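Local structure of myosin-I heavy chain (Dictyostelium discoideum, 5EJR) at residues A[133-141]-A[177-188]. The protein is an actin-based motor of the myosin VII class that acts in the early steps of phagocytosis and in adhesion, seen here as its C-terminal MyTH4-FERM tail. Numbering follows the deposited sequence.
Sequences FLSITFSPS and LESHPIPSYQQR
His180 reaches from the loop after helix 164-178 to the C-terminal end of helix 121-137. Its CB carries CG anti to the carbonyl carbon (chi1 -70°), which directs the ring at the helix end. Ser139 CB stands over one face of the His180 ring, offset toward the rim on the CG-ND1 side and 3.8 Å from the centroid, a CH-pi contact; His180 CE1 comes within 3.5 Å of Ser139 N, and His180 CD2 lies 3.8 Å from Ser135 O. At the tip His180 NE2 donates to Ser135 O over 2.8 Å, bent at 150°, the acceptor standing slightly out of the ring plane. Replacing this histidine with an alanine would probably leave Ser135 O without that donor and open a gap beneath Ser139. Both helices belong to the helical MyTH4 domain; at the loop's far end Arg188 forms salt bridges with Glu196 of helix 194-205 and with Asp276 of the FERM part. Leu177 CD2 fits between Ser135 CB and Pro140 CD, 3.8 Å from each. Ile182 CD1 meets Ile136 O at 3.4 Å. One water donates to Ile136 O and Thr137 O and accepts from Arg188 N, bridging helix end and loop; Tyr229 OH also bonds Ile136 O.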
ATOM      1  N   PHE A 133      -9.003  16.521  -2.271  1.00 29.78           N
ATOM      2  CA  PHE A 133      -8.471  15.436  -1.441  1.00 29.21           C
ATOM      3  C   PHE A 133      -9.372  15.114  -0.254  1.00 31.84           C
ATOM      4  O   PHE A 133      -9.402  13.964   0.188  1.00 29.89           O
ATOM      5  CB  PHE A 133      -7.018  15.698  -1.026  1.00 31.41           C
ATOM      6  CG  PHE A 133      -6.016  15.562  -2.156  1.00 32.42           C
ATOM      7  CD1 PHE A 133      -5.905  14.376  -2.872  1.00 34.82           C
ATOM      8  CD2 PHE A 133      -5.152  16.606  -2.472  1.00 35.50           C
ATOM      9  CE1 PHE A 133      -4.976  14.251  -3.919  1.00 36.27           C
ATOM     10  CE2 PHE A 133      -4.225  16.484  -3.520  1.00 38.49           C
ATOM     11  CZ  PHE A 133      -4.145  15.308  -4.240  1.00 35.92           C
ATOM     12  N   LEU A 134     -10.196  16.084   0.201  1.00 28.97           N
ATOM     13  CA  LEU A 134     -11.177  15.798   1.241  1.00 28.26           C
ATOM     14  C   LEU A 134     -12.326  15.054   0.574  1.00 32.15           C
ATOM     15  O   LEU A 134     -12.789  14.038   1.106  1.00 32.19           O
ATOM     16  CB  LEU A 134     -11.749  17.081   1.897  1.00 28.52           C
ATOM     17  CG  LEU A 134     -10.813  17.990   2.680  1.00 32.20           C
ATOM     18  CD1 LEU A 134     -11.496  19.317   2.985  1.00 32.10           C
ATOM     19  CD2 LEU A 134     -10.366  17.345   3.976  1.00 34.39           C
ATOM     20  N   SER A 135     -12.800  15.562  -0.586  1.00 27.62           N
ATOM     21  CA  SER A 135     -13.946  14.987  -1.307  1.00 28.06           C
ATOM     22  C   SER A 135     -13.731  13.532  -1.774  1.00 34.07           C
ATOM     23  O   SER A 135     -14.707  12.808  -1.922  1.00 35.19           O
ATOM     24  CB  SER A 135     -14.368  15.875  -2.475  1.00 32.32           C
ATOM     25  OG  SER A 135     -13.417  15.820  -3.524  1.00 43.51           O
ATOM     26  N   ILE A 136     -12.472  13.112  -1.992  1.00 29.74           N
ATOM     27  CA  ILE A 136     -12.201  11.721  -2.375  1.00 30.19           C
ATOM     28  C   ILE A 136     -12.260  10.782  -1.145  1.00 36.02           C
ATOM     29  O   ILE A 136     -12.545   9.593  -1.308  1.00 34.21           O
ATOM     30  CB  ILE A 136     -10.906  11.525  -3.218  1.00 32.99           C
ATOM     31  CG1 ILE A 136      -9.670  12.121  -2.540  1.00 33.26           C
ATOM     32  CG2 ILE A 136     -11.089  12.060  -4.648  1.00 33.79           C
ATOM     33  CD1 ILE A 136      -8.318  11.628  -3.074  1.00 43.79           C
ATOM     34  N   THR A 137     -12.060  11.337   0.083  1.00 33.88           N
ATOM     35  CA  THR A 137     -12.027  10.581   1.344  1.00 33.62           C
ATOM     36  C   THR A 137     -13.388  10.468   2.061  1.00 39.49           C
ATOM     37  O   THR A 137     -13.895   9.364   2.250  1.00 39.81           O
ATOM     38  CB  THR A 137     -10.950  11.161   2.261  1.00 33.56           C
ATOM     39  OG1 THR A 137      -9.845  11.543   1.449  1.00 26.72           O
ATOM     40  CG2 THR A 137     -10.468  10.149   3.310  1.00 31.31           C
ATOM     41  N   PHE A 138     -13.948  11.593   2.501  1.00 35.94           N
ATOM     42  CA  PHE A 138     -15.201  11.599   3.255  1.00 35.26           C
ATOM     43  C   PHE A 138     -16.119  12.707   2.781  1.00 40.85           C
ATOM     44  O   PHE A 138     -15.678  13.715   2.236  1.00 38.89           O
ATOM     45  CB  PHE A 138     -14.940  11.694   4.786  1.00 35.99           C
ATOM     46  CG  PHE A 138     -13.936  12.745   5.188  1.00 36.08           C
ATOM     47  CD1 PHE A 138     -14.298  14.089   5.256  1.00 38.82           C
ATOM     48  CD2 PHE A 138     -12.615  12.408   5.430  1.00 36.58           C
ATOM     49  CE1 PHE A 138     -13.356  15.069   5.571  1.00 39.58           C
ATOM     50  CE2 PHE A 138     -11.674  13.389   5.752  1.00 39.77           C
ATOM     51  CZ  PHE A 138     -12.051  14.714   5.814  1.00 38.22           C
ATOM     52  N   SER A 139     -17.399  12.488   2.974  1.00 38.85           N
ATOM     53  CA  SER A 139     -18.435  13.410   2.590  1.00 39.29           C
ATOM     54  C   SER A 139     -18.609  14.486   3.671  1.00 44.21           C
ATOM     55  O   SER A 139     -18.447  14.177   4.857  1.00 43.40           O
ATOM     56  CB  SER A 139     -19.740  12.632   2.451  1.00 43.37           C
ATOM     57  OG  SER A 139     -20.872  13.454   2.216  1.00 58.58           O
ATOM     58  N   PRO A 140     -19.018  15.736   3.320  1.00 41.39           N
ATOM     59  CA  PRO A 140     -19.435  16.661   4.388  1.00 41.71           C
ATOM     60  C   PRO A 140     -20.816  16.146   4.863  1.00 45.64           C
ATOM     61  O   PRO A 140     -21.374  15.242   4.218  1.00 43.43           O
ATOM     62  CB  PRO A 140     -19.556  18.009   3.669  1.00 43.94           C
ATOM     63  CG  PRO A 140     -19.819  17.678   2.251  1.00 47.88           C
ATOM     64  CD  PRO A 140     -19.305  16.287   1.974  1.00 42.11           C
ATOM     65  N   SER A 141     -21.390  16.710   5.955  1.00 42.75           N
ATOM     66  CA  SER A 141     -22.709  16.272   6.430  1.00 42.97           C
ATOM     67  C   SER A 141     -23.758  16.377   5.319  1.00 48.55           C
ATOM     68  O   SER A 141     -23.577  17.135   4.361  1.00 47.34           O
ATOM     69  CB  SER A 141     -23.153  17.080   7.649  1.00 46.83           C
ATOM     70  OG  SER A 141     -23.399  18.442   7.328  1.00 50.65           O
ATOM     71  N   LEU A 177     -17.890  15.180  -5.032  1.00 36.97           N
ATOM     72  CA  LEU A 177     -18.903  15.323  -3.976  1.00 36.87           C
ATOM     73  C   LEU A 177     -20.209  14.716  -4.464  1.00 45.01           C
ATOM     74  O   LEU A 177     -20.988  14.198  -3.667  1.00 44.22           O
ATOM     75  CB  LEU A 177     -19.103  16.792  -3.559  1.00 37.37           C
ATOM     76  CG  LEU A 177     -17.914  17.477  -2.866  1.00 41.18           C
ATOM     77  CD1 LEU A 177     -18.033  18.973  -2.958  1.00 40.73           C
ATOM     78  CD2 LEU A 177     -17.787  17.055  -1.394  1.00 42.17           C
ATOM     79  N   GLU A 178     -20.442  14.764  -5.791  1.00 45.56           N
ATOM     80  CA  GLU A 178     -21.607  14.155  -6.436  1.00 47.42           C
ATOM     81  C   GLU A 178     -21.515  12.613  -6.355  1.00 53.34           C
ATOM     82  O   GLU A 178     -22.542  11.936  -6.323  1.00 54.31           O
ATOM     83  CB  GLU A 178     -21.678  14.592  -7.908  1.00 49.53           C
ATOM     84  CG  GLU A 178     -22.411  15.907  -8.118  1.00 60.64           C
ATOM     85  CD  GLU A 178     -22.303  16.549  -9.492  1.00 76.08           C
ATOM     86  OE1 GLU A 178     -21.581  16.012 -10.364  1.00 66.96           O
ATOM     87  OE2 GLU A 178     -22.932  17.615  -9.683  1.00 68.74           O
ATOM     88  N   SER A 179     -20.279  12.074  -6.304  1.00 49.97           N
ATOM     89  CA  SER A 179     -19.988  10.638  -6.244  1.00 49.89           C
ATOM     90  C   SER A 179     -20.460   9.950  -4.940  1.00 56.87           C
ATOM     91  O   SER A 179     -20.713   8.743  -4.950  1.00 55.67           O
ATOM     92  CB  SER A 179     -18.500  10.398  -6.459  1.00 52.11           C
ATOM     93  OG  SER A 179     -17.765  10.530  -5.254  1.00 60.10           O
ATOM     94  N   HIS A 180     -20.556  10.714  -3.829  1.00 55.93           N
ATOM     95  CA  HIS A 180     -20.989  10.212  -2.522  1.00 56.28           C
ATOM     96  C   HIS A 180     -22.452   9.725  -2.514  1.00 60.95           C
ATOM     97  O   HIS A 180     -23.283  10.308  -3.216  1.00 60.40           O
ATOM     98  CB  HIS A 180     -20.732  11.243  -1.420  1.00 57.14           C
ATOM     99  CG  HIS A 180     -19.283  11.423  -1.115  1.00 59.77           C
ATOM    100  ND1 HIS A 180     -18.620  10.568  -0.265  1.00 61.06           N
ATOM    101  CD2 HIS A 180     -18.417  12.367  -1.548  1.00 60.94           C
ATOM    102  CE1 HIS A 180     -17.373  11.001  -0.222  1.00 59.73           C
ATOM    103  NE2 HIS A 180     -17.203  12.083  -0.975  1.00 60.17           N
ATOM    104  N   PRO A 181     -22.788   8.622  -1.797  1.00 58.17           N
ATOM    105  CA  PRO A 181     -21.931   7.807  -0.911  1.00 57.48           C
ATOM    106  C   PRO A 181     -20.988   6.832  -1.623  1.00 61.28           C
ATOM    107  O   PRO A 181     -21.408   6.087  -2.514  1.00 60.74           O
ATOM    108  CB  PRO A 181     -22.951   7.092  -0.012  1.00 59.42           C
ATOM    109  CG  PRO A 181     -24.165   6.927  -0.886  1.00 64.43           C
ATOM    110  CD  PRO A 181     -24.185   8.136  -1.800  1.00 60.35           C
ATOM    111  N   ILE A 182     -19.698   6.849  -1.217  1.00 58.00           N
ATOM    112  CA  ILE A 182     -18.651   5.969  -1.741  1.00 57.66           C
ATOM    113  C   ILE A 182     -18.820   4.579  -1.080  1.00 63.52           C
ATOM    114  O   ILE A 182     -18.956   4.525   0.149  1.00 63.54           O
ATOM    115  CB  ILE A 182     -17.231   6.575  -1.480  1.00 60.52           C
ATOM    116  CG1 ILE A 182     -17.033   7.917  -2.234  1.00 61.69           C
ATOM    117  CG2 ILE A 182     -16.103   5.577  -1.829  1.00 60.15           C
ATOM    118  CD1 ILE A 182     -15.768   8.720  -1.829  1.00 67.60           C
ATOM    119  N   PRO A 183     -18.799   3.457  -1.852  1.00 60.70           N
ATOM    120  CA  PRO A 183     -18.910   2.125  -1.222  1.00 61.02           C
ATOM    121  C   PRO A 183     -17.753   1.830  -0.267  1.00 67.27           C
ATOM    122  O   PRO A 183     -16.639   2.322  -0.474  1.00 66.46           O
ATOM    123  CB  PRO A 183     -18.885   1.161  -2.412  1.00 62.48           C
ATOM    124  CG  PRO A 183     -19.190   1.994  -3.604  1.00 67.18           C
ATOM    125  CD  PRO A 183     -18.635   3.342  -3.315  1.00 62.38           C
ATOM    126  N   SER A 184     -18.032   1.036   0.785  1.00 65.90           N
ATOM    127  CA  SER A 184     -17.096   0.634   1.846  1.00 65.84           C
ATOM    128  C   SER A 184     -15.741   0.126   1.341  1.00 68.10           C
ATOM    129  O   SER A 184     -14.711   0.495   1.906  1.00 68.17           O
ATOM    130  CB  SER A 184     -17.745  -0.408   2.755  1.00 71.00           C
ATOM    131  OG  SER A 184     -16.877  -0.820   3.798  1.00 82.24           O
ATOM    132  N   TYR A 185     -15.744  -0.708   0.285  1.00 63.21           N
ATOM    133  CA  TYR A 185     -14.534  -1.291  -0.304  1.00 61.98           C
ATOM    134  C   TYR A 185     -13.682  -0.262  -1.068  1.00 62.25           C
ATOM    135  O   TYR A 185     -12.552  -0.575  -1.447  1.00 61.02           O
ATOM    136  CB  TYR A 185     -14.892  -2.518  -1.178  1.00 63.85           C
ATOM    137  CG  TYR A 185     -15.120  -2.246  -2.653  1.00 66.55           C
ATOM    138  CD1 TYR A 185     -16.290  -1.637  -3.098  1.00 69.05           C
ATOM    139  CD2 TYR A 185     -14.194  -2.655  -3.607  1.00 67.78           C
ATOM    140  CE1 TYR A 185     -16.515  -1.406  -4.456  1.00 70.32           C
ATOM    141  CE2 TYR A 185     -14.406  -2.429  -4.967  1.00 69.25           C
ATOM    142  CZ  TYR A 185     -15.572  -1.810  -5.389  1.00 77.37           C
ATOM    143  OH  TYR A 185     -15.777  -1.595  -6.732  1.00 79.40           O
ATOM    144  N   GLN A 186     -14.245   0.942  -1.325  1.00 56.37           N
ATOM    145  CA  GLN A 186     -13.565   2.025  -2.029  1.00 54.35           C
ATOM    146  C   GLN A 186     -13.197   3.201  -1.120  1.00 53.00           C
ATOM    147  O   GLN A 186     -12.479   4.092  -1.559  1.00 52.75           O
ATOM    148  CB  GLN A 186     -14.356   2.487  -3.261  1.00 56.10           C
ATOM    149  CG  GLN A 186     -14.085   1.607  -4.479  1.00 64.96           C
ATOM    150  CD  GLN A 186     -14.837   2.014  -5.723  1.00 78.57           C
ATOM    151  OE1 GLN A 186     -15.986   2.472  -5.683  1.00 74.78           O
ATOM    152  NE2 GLN A 186     -14.220   1.781  -6.870  1.00 64.43           N
ATOM    153  N   GLN A 187     -13.629   3.187   0.147  1.00 46.49           N
ATOM    154  CA  GLN A 187     -13.324   4.268   1.083  1.00 45.78           C
ATOM    155  C   GLN A 187     -11.848   4.308   1.451  1.00 47.10           C
ATOM    156  O   GLN A 187     -11.352   3.370   2.073  1.00 48.30           O
ATOM    157  CB  GLN A 187     -14.239   4.224   2.316  1.00 47.83           C
ATOM    158  CG  GLN A 187     -15.689   4.605   1.989  1.00 62.63           C
ATOM    159  CD  GLN A 187     -16.664   4.426   3.131  1.00 86.10           C
ATOM    160  OE1 GLN A 187     -16.331   3.940   4.217  1.00 82.88           O
ATOM    161  NE2 GLN A 187     -17.909   4.813   2.897  1.00 81.00           N
ATOM    162  N   ARG A 188     -11.131   5.366   0.997  1.00 38.86           N
ATOM    163  CA  ARG A 188      -9.694   5.594   1.232  1.00 35.96           C
ATOM    164  C   ARG A 188      -9.401   5.759   2.725  1.00 36.19           C
ATOM    165  O   ARG A 188     -10.231   6.316   3.440  1.00 35.22           O
ATOM    166  CB  ARG A 188      -9.196   6.830   0.450  1.00 33.61           C
ATOM    167  CG  ARG A 188      -9.039   6.617  -1.065  1.00 38.13           C
ATOM    168  CD  ARG A 188      -7.727   5.941  -1.475  1.00 34.91           C
ATOM    169  NE  ARG A 188      -6.554   6.659  -0.984  1.00 31.33           N
ATOM    170  CZ  ARG A 188      -5.958   7.656  -1.629  1.00 44.30           C
ATOM    171  NH1 ARG A 188      -6.386   8.032  -2.831  1.00 26.89           N
ATOM    172  NH2 ARG A 188      -4.920   8.275  -1.084  1.00 32.21           N
TER
HETATM  173  O   HOH W   1     -12.904   7.427   0.235  1.00 35.18           O